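Local coordinates for protein decaprenyl diphosphate synthase (Rhodobacter capsulatus, PDB 3MZV) that probably condenses isopentenyl diphosphate units onto farnesyl diphosphate, using magnesium, to make the long all-trans polyprenyl diphosphate that supplies the side chain of isoprenoid quinones, at residues Q130-T133 against R139-E142; F216-D221 against E292-A297; L296-W301 against Y327-V332. All blocks are in the same frame, centred on the assembly; numbering follows the deposited sequence.

Contact 1 of 3, residues Q130-T133 against R139-E142; sequences QLMT and RVME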
ATOM      1  N   GLN B 130       7.370   2.142  -9.177  1.00 35.07           N
ATOM      2  CA  GLN B 130       7.769   1.814 -10.517  1.00 35.40           C
ATOM      3  C   GLN B 130       8.402   3.029 -11.164  1.00 35.87           C
ATOM      4  O   GLN B 130       9.497   2.927 -11.751  1.00 36.13           O
ATOM      5  CB  GLN B 130       6.574   1.323 -11.326  1.00 36.08           C
ATOM      6  CG  GLN B 130       6.930   0.777 -12.671  1.00 38.02           C
ATOM      7  CD  GLN B 130       5.703   0.440 -13.487  1.00 43.80           C
ATOM      8  OE1 GLN B 130       4.607   1.000 -13.267  1.00 47.13           O
ATOM      9  NE2 GLN B 130       5.870  -0.457 -14.435  1.00 39.65           N
ATOM     10  N   LEU B 131       7.725   4.171 -11.020  1.00 35.03           N
ATOM     11  CA  LEU B 131       8.205   5.437 -11.540  1.00 35.33           C
ATOM     12  C   LEU B 131       9.606   5.798 -11.007  1.00 36.02           C
ATOM     13  O   LEU B 131      10.476   6.199 -11.799  1.00 37.23           O
ATOM     14  CB  LEU B 131       7.208   6.523 -11.168  1.00 35.22           C
ATOM     15  CG  LEU B 131       7.560   7.981 -11.502  1.00 35.68           C
ATOM     16  CD1 LEU B 131       7.856   8.140 -12.976  1.00 36.57           C
ATOM     17  CD2 LEU B 131       6.456   8.887 -11.081  1.00 37.33           C
ATOM     18  N   MET B 132       9.832   5.582  -9.696  1.00 35.82           N
ATOM     19  CA  MET B 132      11.115   5.918  -9.089  0.50 35.06           C
ATOM     20  C   MET B 132      12.301   5.196  -9.694  1.00 35.96           C
ATOM     21  O   MET B 132      13.399   5.743  -9.687  1.00 35.29           O
ATOM     22  CB  MET B 132      11.065   5.664  -7.600  0.50 34.39           C
ATOM     23  CG  MET B 132      10.288   6.687  -6.881  0.50 31.16           C
ATOM     24  SD  MET B 132      10.910   8.299  -7.251  0.50 25.43           S
ATOM     25  CE  MET B 132      12.571   7.992  -6.642  0.50 30.90           C
ATOM     26  N   THR B 133      12.077   3.999 -10.224  1.00 35.95           N
ATOM     27  CA  THR B 133      13.127   3.210 -10.838  1.00 37.64           C
ATOM     28  C   THR B 133      13.695   3.882 -12.111  1.00 38.16           C
ATOM     29  O   THR B 133      14.859   3.668 -12.459  1.00 38.78           O
ATOM     30  CB  THR B 133      12.689   1.764 -11.150  1.00 37.79           C
ATOM     31  OG1 THR B 133      11.728   1.733 -12.232  1.00 39.17           O
ATOM     32  CG2 THR B 133      12.124   1.114  -9.900  1.00 36.53           C
ATOM     33  N   ARG B 139      19.263   5.173  -3.429  1.00 35.46           N
ATOM     34  CA  ARG B 139      19.205   5.873  -2.173  1.00 34.75           C
ATOM     35  C   ARG B 139      17.856   6.590  -1.936  1.00 32.88           C
ATOM     36  O   ARG B 139      17.283   6.426  -0.853  1.00 32.47           O
ATOM     37  CB  ARG B 139      20.363   6.876  -2.055  1.00 35.76           C
ATOM     38  CG  ARG B 139      20.418   7.542  -0.744  1.00 37.96           C
ATOM     39  CD  ARG B 139      21.685   8.430  -0.607  1.00 39.88           C
ATOM     40  NE  ARG B 139      21.640   9.227   0.623  1.00 40.13           N
ATOM     41  CZ  ARG B 139      22.404  10.300   0.852  1.00 38.20           C
ATOM     42  NH1 ARG B 139      23.268  10.693  -0.065  1.00 37.98           N
ATOM     43  NH2 ARG B 139      22.298  10.982   1.980  1.00 38.26           N
ATOM     44  N   VAL B 140      17.341   7.338  -2.919  1.00 29.80           N
ATOM     45  CA  VAL B 140      16.093   8.070  -2.723  1.00 30.36           C
ATOM     46  C   VAL B 140      14.899   7.098  -2.651  1.00 29.69           C
ATOM     47  O   VAL B 140      13.904   7.314  -1.946  1.00 28.82           O
ATOM     48  CB  VAL B 140      15.869   9.205  -3.793  1.00 30.03           C
ATOM     49  CG1 VAL B 140      17.025  10.204  -3.708  1.00 30.36           C
ATOM     50  CG2 VAL B 140      15.778   8.639  -5.231  1.00 31.52           C
ATOM     51  N   MET B 141      15.014   5.997  -3.348  1.00 29.00           N
ATOM     52  CA  MET B 141      14.018   4.968  -3.278  1.00 29.97           C
ATOM     53  C   MET B 141      13.944   4.363  -1.890  1.00 30.19           C
ATOM     54  O   MET B 141      12.857   4.141  -1.387  1.00 30.58           O
ATOM     55  CB  MET B 141      14.300   3.827  -4.292  1.00 29.50           C
ATOM     56  CG  MET B 141      14.155   4.247  -5.753  1.00 32.95           C
ATOM     57  SD  MET B 141      14.329   2.851  -6.974  1.00 23.31           S
ATOM     58  CE  MET B 141      12.841   1.890  -6.636  1.00 33.05           C
ATOM     59  N   GLU B 142      15.094   4.035  -1.295  1.00 29.14           N
ATOM     60  CA  GLU B 142      15.105   3.510   0.038  1.00 29.99           C
ATOM     61  C   GLU B 142      14.488   4.519   1.031  1.00 29.44           C
ATOM     62  O   GLU B 142      13.740   4.140   1.915  1.00 29.84           O
ATOM     63  CB  GLU B 142      16.561   3.144   0.450  1.00 30.09           C
ATOM     64  CG  GLU B 142      16.732   2.437   1.800  1.00 33.69           C
ATOM     65  CD  GLU B 142      16.596   3.295   3.077  1.00 36.93           C
ATOM     66  OE1 GLU B 142      16.806   4.515   3.053  1.00 34.74           O
ATOM     67  OE2 GLU B 142      16.276   2.694   4.122  1.00 35.49           O
TER
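Met132 and Thr133 meet Val140 and Met141 across an alpha-helical hairpin. It joins helix 114-133 to helix 138-161 within the all-alpha isoprenoid synthase fold. The contact between the segments is apolar. Met132 and Met141 lie alongside each other and run in opposite directions, with Met132 CB 3.9 Å from Met141 CG. Met132 is bent at both outer torsions. In the conformer described, its CE reaches Val140 CG2 at 3.6 Å, and the two side chains cross at about a right angle. Leu78 of helix 74-96 packs on both Met132 and Val140. Met141 also bends, at its last torsion (chi3 68°), which swings CE onto the methyl of Thr133. That pair is tight: Thr133 CG2 lies 3.4 Å from Met141 CE. Met141 also packs on Met141 of the second subunit, and Gln130 NE2 is hydrogen-bonded to Glu142 OE2 of the second subunit, so the hairpin is part of the dimer interface. Thr133 also has a polar side, turned to its own helix. Gln130 O is gripped twice, by Thr133 N at 3.2 Å and by the Thr133 hydroxyl. A valine in place of Thr133 would probably leave the Gln130 carbonyl with one bond fewer and the branched side chain freer to turn away from Met141. Thr133 OG1 donates to Gln130 O at 2.6 Å, in the carbonyl plane, with a C=O...donor angle of 152°.

Contact 2 of 3, residues F216-D221 against E292-A297; sequences FQIVDD and EATRLA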
ATOM      1  N   PHE B 216       3.274  21.668  11.141  1.00 32.37           N
ATOM      2  CA  PHE B 216       2.077  21.614  10.345  1.00 33.00           C
ATOM      3  C   PHE B 216       0.972  20.803  11.053  1.00 31.52           C
ATOM      4  O   PHE B 216      -0.167  21.217  11.128  1.00 32.75           O
ATOM      5  CB  PHE B 216       2.486  20.942   9.020  1.00 33.81           C
ATOM      6  CG  PHE B 216       1.417  20.862   8.014  1.00 36.57           C
ATOM      7  CD1 PHE B 216       1.259  21.874   7.086  1.00 40.59           C
ATOM      8  CD2 PHE B 216       0.631  19.708   7.917  1.00 41.95           C
ATOM      9  CE1 PHE B 216       0.284  21.766   6.080  1.00 45.27           C
ATOM     10  CE2 PHE B 216      -0.357  19.594   6.917  1.00 43.25           C
ATOM     11  CZ  PHE B 216      -0.520  20.608   6.000  1.00 45.16           C
ATOM     12  N   GLN B 217       1.336  19.662  11.600  1.00 32.17           N
ATOM     13  CA  GLN B 217       0.387  18.815  12.308  1.00 32.04           C
ATOM     14  C   GLN B 217      -0.054  19.454  13.637  1.00 31.12           C
ATOM     15  O   GLN B 217      -1.210  19.382  13.978  1.00 30.74           O
ATOM     16  CB  GLN B 217       0.941  17.458  12.608  1.00 31.44           C
ATOM     17  CG  GLN B 217      -0.083  16.542  13.233  1.00 32.85           C
ATOM     18  CD  GLN B 217      -1.251  16.287  12.326  1.00 38.49           C
ATOM     19  OE1 GLN B 217      -2.421  16.530  12.672  1.00 38.04           O
ATOM     20  NE2 GLN B 217      -0.940  15.838  11.136  1.00 34.30           N
ATOM     21  N   ILE B 218       0.882  20.017  14.396  1.00 30.91           N
ATOM     22  CA  ILE B 218       0.494  20.697  15.628  1.00 30.26           C
ATOM     23  C   ILE B 218      -0.498  21.808  15.358  1.00 30.10           C
ATOM     24  O   ILE B 218      -1.495  21.946  16.092  1.00 30.02           O
ATOM     25  CB  ILE B 218       1.737  21.252  16.425  1.00 30.60           C
ATOM     26  CG1 ILE B 218       2.667  20.109  16.812  1.00 28.40           C
ATOM     27  CG2 ILE B 218       1.213  22.034  17.675  1.00 26.32           C
ATOM     28  CD1 ILE B 218       4.036  20.494  17.516  1.00 28.94           C
ATOM     29  N   VAL B 219      -0.300  22.569  14.287  1.00 29.86           N
ATOM     30  CA  VAL B 219      -1.259  23.615  13.904  1.00 31.71           C
ATOM     31  C   VAL B 219      -2.666  23.009  13.643  1.00 33.08           C
ATOM     32  O   VAL B 219      -3.638  23.480  14.140  1.00 33.11           O
ATOM     33  CB  VAL B 219      -0.814  24.453  12.675  1.00 31.20           C
ATOM     34  CG1 VAL B 219      -1.996  25.270  12.063  1.00 33.13           C
ATOM     35  CG2 VAL B 219       0.298  25.421  13.071  1.00 33.90           C
ATOM     36  N   ASP B 220      -2.732  21.931  12.907  1.00 34.83           N
ATOM     37  CA  ASP B 220      -4.017  21.275  12.687  1.00 36.82           C
ATOM     38  C   ASP B 220      -4.659  20.788  13.985  1.00 37.01           C
ATOM     39  O   ASP B 220      -5.874  20.995  14.211  1.00 37.17           O
ATOM     40  CB  ASP B 220      -3.810  20.117  11.758  1.00 37.51           C
ATOM     41  CG  ASP B 220      -3.814  20.544  10.305  1.00 40.42           C
ATOM     42  OD1 ASP B 220      -4.257  21.681  10.025  1.00 44.48           O
ATOM     43  OD2 ASP B 220      -3.411  19.714   9.471  1.00 44.49           O
ATOM     44  N   ASP B 221      -3.837  20.193  14.844  1.00 35.90           N
ATOM     45  CA  ASP B 221      -4.352  19.672  16.141  1.00 36.24           C
ATOM     46  C   ASP B 221      -4.856  20.813  17.034  1.00 35.78           C
ATOM     47  O   ASP B 221      -5.855  20.664  17.724  1.00 36.19           O
ATOM     48  CB  ASP B 221      -3.315  18.836  16.873  1.00 35.62           C
ATOM     49  CG  ASP B 221      -2.867  17.598  16.073  1.00 36.92           C
ATOM     50  OD1 ASP B 221      -3.513  17.235  15.079  1.00 37.73           O
ATOM     51  OD2 ASP B 221      -1.860  16.998  16.460  1.00 38.64           O
ATOM     52  N   GLU B 292      -2.617  27.634  24.403  1.00 30.53           N
ATOM     53  CA  GLU B 292      -1.474  28.526  24.217  1.00 30.93           C
ATOM     54  C   GLU B 292      -0.184  27.731  24.211  1.00 30.65           C
ATOM     55  O   GLU B 292       0.699  27.974  23.414  1.00 30.12           O
ATOM     56  CB  GLU B 292      -1.459  29.614  25.296  1.00 32.69           C
ATOM     57  CG  GLU B 292      -0.277  30.611  25.176  1.00 34.95           C
ATOM     58  CD  GLU B 292      -0.233  31.360  23.837  1.00 41.29           C
ATOM     59  OE1 GLU B 292      -1.235  31.464  23.112  1.00 45.43           O
ATOM     60  OE2 GLU B 292       0.819  31.868  23.492  1.00 42.98           O
ATOM     61  N   ALA B 293      -0.085  26.723  25.084  1.00 29.11           N
ATOM     62  CA  ALA B 293       1.107  25.918  25.137  1.00 29.07           C
ATOM     63  C   ALA B 293       1.309  25.172  23.814  1.00 28.68           C
ATOM     64  O   ALA B 293       2.425  25.048  23.329  1.00 28.50           O
ATOM     65  CB  ALA B 293       1.008  24.881  26.348  1.00 29.13           C
ATOM     66  N   THR B 294       0.207  24.695  23.210  1.00 27.88           N
ATOM     67  CA  THR B 294       0.316  23.986  21.925  1.00 28.31           C
ATOM     68  C   THR B 294       0.698  24.978  20.835  1.00 27.87           C
ATOM     69  O   THR B 294       1.480  24.646  19.977  1.00 29.23           O
ATOM     70  CB  THR B 294      -1.015  23.271  21.615  1.00 29.16           C
ATOM     71  OG1 THR B 294      -1.315  22.378  22.699  1.00 29.10           O
ATOM     72  CG2 THR B 294      -0.976  22.536  20.267  1.00 28.81           C
ATOM     73  N   ARG B 295       0.148  26.184  20.876  1.00 29.69           N
ATOM     74  CA  ARG B 295       0.539  27.249  19.950  1.00 29.94           C
ATOM     75  C   ARG B 295       2.053  27.473  20.010  1.00 30.34           C
ATOM     76  O   ARG B 295       2.736  27.513  18.988  1.00 29.28           O
ATOM     77  CB  ARG B 295      -0.214  28.528  20.248  1.00 31.42           C
ATOM     78  CG  ARG B 295      -0.072  29.570  19.175  1.00 34.35           C
ATOM     79  CD  ARG B 295      -0.750  30.833  19.589  1.00 35.83           C
ATOM     80  NE  ARG B 295       0.161  31.677  20.358  1.00 36.90           N
ATOM     81  CZ  ARG B 295       1.102  32.465  19.836  1.00 38.38           C
ATOM     82  NH1 ARG B 295       1.850  33.194  20.644  1.00 36.57           N
ATOM     83  NH2 ARG B 295       1.294  32.564  18.519  1.00 36.49           N
ATOM     84  N   LEU B 296       2.586  27.646  21.225  1.00 29.87           N
ATOM     85  CA  LEU B 296       4.022  27.771  21.405  1.00 29.65           C
ATOM     86  C   LEU B 296       4.826  26.610  20.836  1.00 28.66           C
ATOM     87  O   LEU B 296       5.876  26.832  20.267  1.00 30.41           O
ATOM     88  CB  LEU B 296       4.396  27.934  22.899  1.00 29.14           C
ATOM     89  CG  LEU B 296       3.954  29.222  23.595  1.00 32.72           C
ATOM     90  CD1 LEU B 296       4.515  29.226  25.037  1.00 31.97           C
ATOM     91  CD2 LEU B 296       4.417  30.407  22.856  1.00 32.27           C
ATOM     92  N   ALA B 297       4.358  25.369  20.995  1.00 29.84           N
ATOM     93  CA  ALA B 297       5.079  24.201  20.485  1.00 29.64           C
ATOM     94  C   ALA B 297       5.181  24.329  18.960  1.00 30.40           C
ATOM     95  O   ALA B 297       6.259  24.160  18.373  1.00 30.66           O
ATOM     96  CB  ALA B 297       4.354  22.890  20.855  1.00 29.88           C
TER
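Ile218 reaches from helix 199-224 to Thr294 and Ala297 on helix 290-308. Its two branches divide the work. CG2 stands anti to the backbone N and meets the threonine methyl, with Ile218 CG2 only 3.4 Å from Thr294 CG2, closer than usual for two carbons. The same Ile218 CG2 is 3.5 Å from Thr294 O. The other branch is extended (chi2 175°), and Ile218 CD1 ends 4.1 Å from Ala297 CB. Tyr172 and Ile176 of helix 169-194 also touch Ile218. The segment 216-221 carries the start of the second aspartate-rich motif of this family, at Asp220 and Asp221. In relatives this motif helps bind magnesium and diphosphate. Asp221 OD2 is hydrogen-bonded to Tyr172 OH. On the far helix the Thr294 hydroxyl is hydrogen-bonded to Thr290 O one turn back, while its methyl serves the apolar contact. Met247 of helix 247-254 packs on both Thr294 and Ala297. Further out, Arg295 and Glu292 form a salt bridge along the outer side of helix 290-308. Arg295 NE meets Glu292 OE1 at 3.1 Å on its syn side, and Lys228 is a second partner of that oxygen.

Contact 3 of 3, residues L296-W301 against Y327-V332; sequences LAAIGW and YVVERV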
ATOM      1  N   LEU B 296       2.586  27.646  21.225  1.00 29.87           N
ATOM      2  CA  LEU B 296       4.022  27.771  21.405  1.00 29.65           C
ATOM      3  C   LEU B 296       4.826  26.610  20.836  1.00 28.66           C
ATOM      4  O   LEU B 296       5.876  26.832  20.267  1.00 30.41           O
ATOM      5  CB  LEU B 296       4.396  27.934  22.899  1.00 29.14           C
ATOM      6  CG  LEU B 296       3.954  29.222  23.595  1.00 32.72           C
ATOM      7  CD1 LEU B 296       4.515  29.226  25.037  1.00 31.97           C
ATOM      8  CD2 LEU B 296       4.417  30.407  22.856  1.00 32.27           C
ATOM      9  N   ALA B 297       4.358  25.369  20.995  1.00 29.84           N
ATOM     10  CA  ALA B 297       5.079  24.201  20.485  1.00 29.64           C
ATOM     11  C   ALA B 297       5.181  24.329  18.960  1.00 30.40           C
ATOM     12  O   ALA B 297       6.259  24.160  18.373  1.00 30.66           O
ATOM     13  CB  ALA B 297       4.354  22.890  20.855  1.00 29.88           C
ATOM     14  N   ALA B 298       4.058  24.682  18.338  1.00 30.21           N
ATOM     15  CA  ALA B 298       4.028  24.869  16.869  1.00 30.63           C
ATOM     16  C   ALA B 298       4.976  25.963  16.372  1.00 31.81           C
ATOM     17  O   ALA B 298       5.729  25.742  15.421  1.00 31.93           O
ATOM     18  CB  ALA B 298       2.575  25.148  16.404  1.00 31.01           C
ATOM     19  N   ILE B 299       4.932  27.151  16.981  1.00 31.21           N
ATOM     20  CA  ILE B 299       5.764  28.230  16.508  1.00 32.14           C
ATOM     21  C   ILE B 299       7.250  27.946  16.847  1.00 32.30           C
ATOM     22  O   ILE B 299       8.148  28.309  16.076  1.00 33.81           O
ATOM     23  CB  ILE B 299       5.262  29.618  16.904  1.00 33.02           C
ATOM     24  CG1 ILE B 299       5.436  29.854  18.404  1.00 31.33           C
ATOM     25  CG2 ILE B 299       3.790  29.838  16.445  1.00 34.65           C
ATOM     26  CD1 ILE B 299       5.049  31.278  18.850  1.00 29.18           C
ATOM     27  N   GLY B 300       7.489  27.193  17.915  1.00 31.67           N
ATOM     28  CA  GLY B 300       8.837  26.725  18.271  1.00 31.77           C
ATOM     29  C   GLY B 300       9.436  25.829  17.191  1.00 32.24           C
ATOM     30  O   GLY B 300      10.606  25.989  16.806  1.00 32.28           O
ATOM     31  N   TRP B 301       8.617  24.900  16.677  1.00 32.09           N
ATOM     32  CA  TRP B 301       9.076  24.004  15.629  1.00 32.69           C
ATOM     33  C   TRP B 301       9.391  24.811  14.361  1.00 33.21           C
ATOM     34  O   TRP B 301      10.305  24.437  13.637  1.00 33.53           O
ATOM     35  CB  TRP B 301       8.066  22.839  15.398  1.00 30.64           C
ATOM     36  CG  TRP B 301       8.311  21.711  16.384  1.00 33.06           C
ATOM     37  CD1 TRP B 301       7.553  21.353  17.484  1.00 35.75           C
ATOM     38  CD2 TRP B 301       9.409  20.821  16.362  1.00 32.24           C
ATOM     39  NE1 TRP B 301       8.129  20.279  18.128  1.00 33.42           N
ATOM     40  CE2 TRP B 301       9.281  19.953  17.482  1.00 33.54           C
ATOM     41  CE3 TRP B 301      10.525  20.694  15.531  1.00 33.39           C
ATOM     42  CZ2 TRP B 301      10.201  18.921  17.746  1.00 36.13           C
ATOM     43  CZ3 TRP B 301      11.437  19.690  15.812  1.00 35.28           C
ATOM     44  CH2 TRP B 301      11.265  18.818  16.906  1.00 37.65           C
ATOM     45  N   TYR B 327       4.162  30.958   7.040  1.00 41.76           N
ATOM     46  CA  TYR B 327       2.866  30.587   6.465  1.00 42.71           C
ATOM     47  C   TYR B 327       2.204  29.404   7.168  1.00 40.52           C
ATOM     48  O   TYR B 327       1.051  29.518   7.496  1.00 41.71           O
ATOM     49  CB  TYR B 327       3.012  30.253   4.983  1.00 44.32           C
ATOM     50  CG  TYR B 327       1.779  29.645   4.332  1.00 49.29           C
ATOM     51  CD1 TYR B 327       0.678  30.432   3.993  1.00 56.87           C
ATOM     52  CD2 TYR B 327       1.726  28.286   4.069  1.00 53.76           C
ATOM     53  CE1 TYR B 327      -0.450  29.860   3.378  1.00 59.95           C
ATOM     54  CE2 TYR B 327       0.605  27.706   3.480  1.00 58.77           C
ATOM     55  CZ  TYR B 327      -0.468  28.504   3.136  1.00 60.01           C
ATOM     56  OH  TYR B 327      -1.560  27.908   2.566  1.00 65.96           O
ATOM     57  N   VAL B 328       2.950  28.355   7.479  1.00 39.57           N
ATOM     58  CA  VAL B 328       2.378  27.145   8.099  1.00 39.25           C
ATOM     59  C   VAL B 328       1.690  27.492   9.435  1.00 40.01           C
ATOM     60  O   VAL B 328       0.698  26.841   9.788  1.00 41.72           O
ATOM     61  CB  VAL B 328       3.441  26.020   8.262  1.00 38.61           C
ATOM     62  CG1 VAL B 328       2.994  24.990   9.316  1.00 39.60           C
ATOM     63  CG2 VAL B 328       3.715  25.334   6.914  1.00 39.80           C
ATOM     64  N   VAL B 329       2.191  28.512  10.161  1.00 39.99           N
ATOM     65  CA  VAL B 329       1.639  28.901  11.469  1.00 39.42           C
ATOM     66  C   VAL B 329       0.874  30.202  11.434  1.00 41.35           C
ATOM     67  O   VAL B 329       0.499  30.725  12.471  1.00 41.11           O
ATOM     68  CB  VAL B 329       2.726  29.004  12.597  1.00 38.80           C
ATOM     69  CG1 VAL B 329       3.358  27.617  12.871  1.00 37.76           C
ATOM     70  CG2 VAL B 329       3.770  30.088  12.280  1.00 39.70           C
ATOM     71  N   GLU B 330       0.633  30.741  10.237  1.00 42.75           N
ATOM     72  CA  GLU B 330      -0.051  32.018  10.114  1.00 44.80           C
ATOM     73  C   GLU B 330      -1.411  31.992  10.804  1.00 45.09           C
ATOM     74  O   GLU B 330      -1.829  32.971  11.397  1.00 45.91           O
ATOM     75  CB  GLU B 330      -0.227  32.375   8.626  1.00 45.83           C
ATOM     76  CG  GLU B 330      -0.726  33.750   8.334  1.00 51.85           C
ATOM     77  CD  GLU B 330      -2.223  33.966   8.604  1.00 58.43           C
ATOM     78  OE1 GLU B 330      -3.036  33.043   8.273  1.00 61.38           O
ATOM     79  OE2 GLU B 330      -2.576  35.080   9.099  1.00 60.23           O
ATOM     80  N   ARG B 331      -2.120  30.883  10.690  1.00 45.76           N
ATOM     81  CA  ARG B 331      -3.443  30.787  11.279  1.00 47.20           C
ATOM     82  C   ARG B 331      -3.424  30.778  12.813  1.00 48.01           C
ATOM     83  O   ARG B 331      -4.477  30.948  13.421  1.00 48.91           O
ATOM     84  CB  ARG B 331      -4.182  29.541  10.788  1.00 46.93           C
ATOM     85  CG  ARG B 331      -4.693  29.657   9.353  1.00 47.67           C
ATOM     86  CD  ARG B 331      -5.373  28.374   8.930  1.00 47.19           C
ATOM     87  NE  ARG B 331      -4.421  27.289   8.848  1.00 47.56           N
ATOM     88  CZ  ARG B 331      -4.705  26.046   8.440  1.00 49.60           C
ATOM     89  NH1 ARG B 331      -5.939  25.696   8.047  1.00 51.30           N
ATOM     90  NH2 ARG B 331      -3.750  25.150   8.409  1.00 42.84           N
ATOM     91  N   VAL B 332      -2.257  30.589  13.442  1.00 48.02           N
ATOM     92  CA  VAL B 332      -2.191  30.680  14.920  1.00 48.20           C
ATOM     93  C   VAL B 332      -1.313  31.848  15.424  1.00 49.72           C
ATOM     94  O   VAL B 332      -0.909  31.860  16.568  1.00 49.43           O
ATOM     95  CB  VAL B 332      -1.770  29.328  15.522  1.00 47.33           C
ATOM     96  CG1 VAL B 332      -2.814  28.276  15.189  1.00 46.90           C
ATOM     97  CG2 VAL B 332      -0.407  28.867  15.000  1.00 45.65           C
TER
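Ala298 is the first residue of helix 290-308 to touch Val329 here. Its CB comes within 4.4 Å of Val329 CG1. Its carbonyl is a little nearer, with Ala298 O 4.0 Å from the same methyl. The small side chain lets the valine sit close to the helix backbone. Ala298 also touches Ile218 of helix 199-224, so it is packed between that helix and the C-terminal part of the chain. Ile299 follows and makes the second contact. CG2 is anti to the carbonyl carbon, and CG1 is turned between the backbone N and that carbon (chi1 70°). This presents the methyl rather than the longer branch to Val329. Ile299 CG2 lies 4.1 Å from Val329 CB, and the two side chains cross at about a right angle. Val332 CG2 stays 4.5 Å from Ile299 CG2. Further along, the side chain of Trp301 packs instead on Ile214 and Ile218 of helix 199-224. The Val329-Val332 turn is closed by Val332 N to Val329 O, 2.9 Å. Val332 O probably accepts a hydrogen bond from Arg295 NH2, one turn before Ile299 on the same helix. No hydrogen bond spans the segments themselves. The C-terminal part of this all-alpha fold is therefore held on helix 290-308 by branched aliphatic surfaces here, and probably by a polar bond at Arg295.

Overall arrangement
From the N terminus, contact 1 comes first, closing a short loop of five residues between consecutive helices, at the subunit interface. Contact 2 opens on helix 199-224 and spans 70 residues before closing on helix 290-308. Contact 3 starts on that same helix, sharing Leu296 and Ala297 with contact 2, and closes 25 residues later near the C terminus. Contact 1 closes before the others open; contacts 2 and 3 are chained end to end, and none is nested. These two touch, with centres about 6 Å apart, so helix 199-224, helix 290-308 and the C-terminal segment pack as one unit. The centre of contact 1 lies about 33 Å from each of theirs, across the chain's centre.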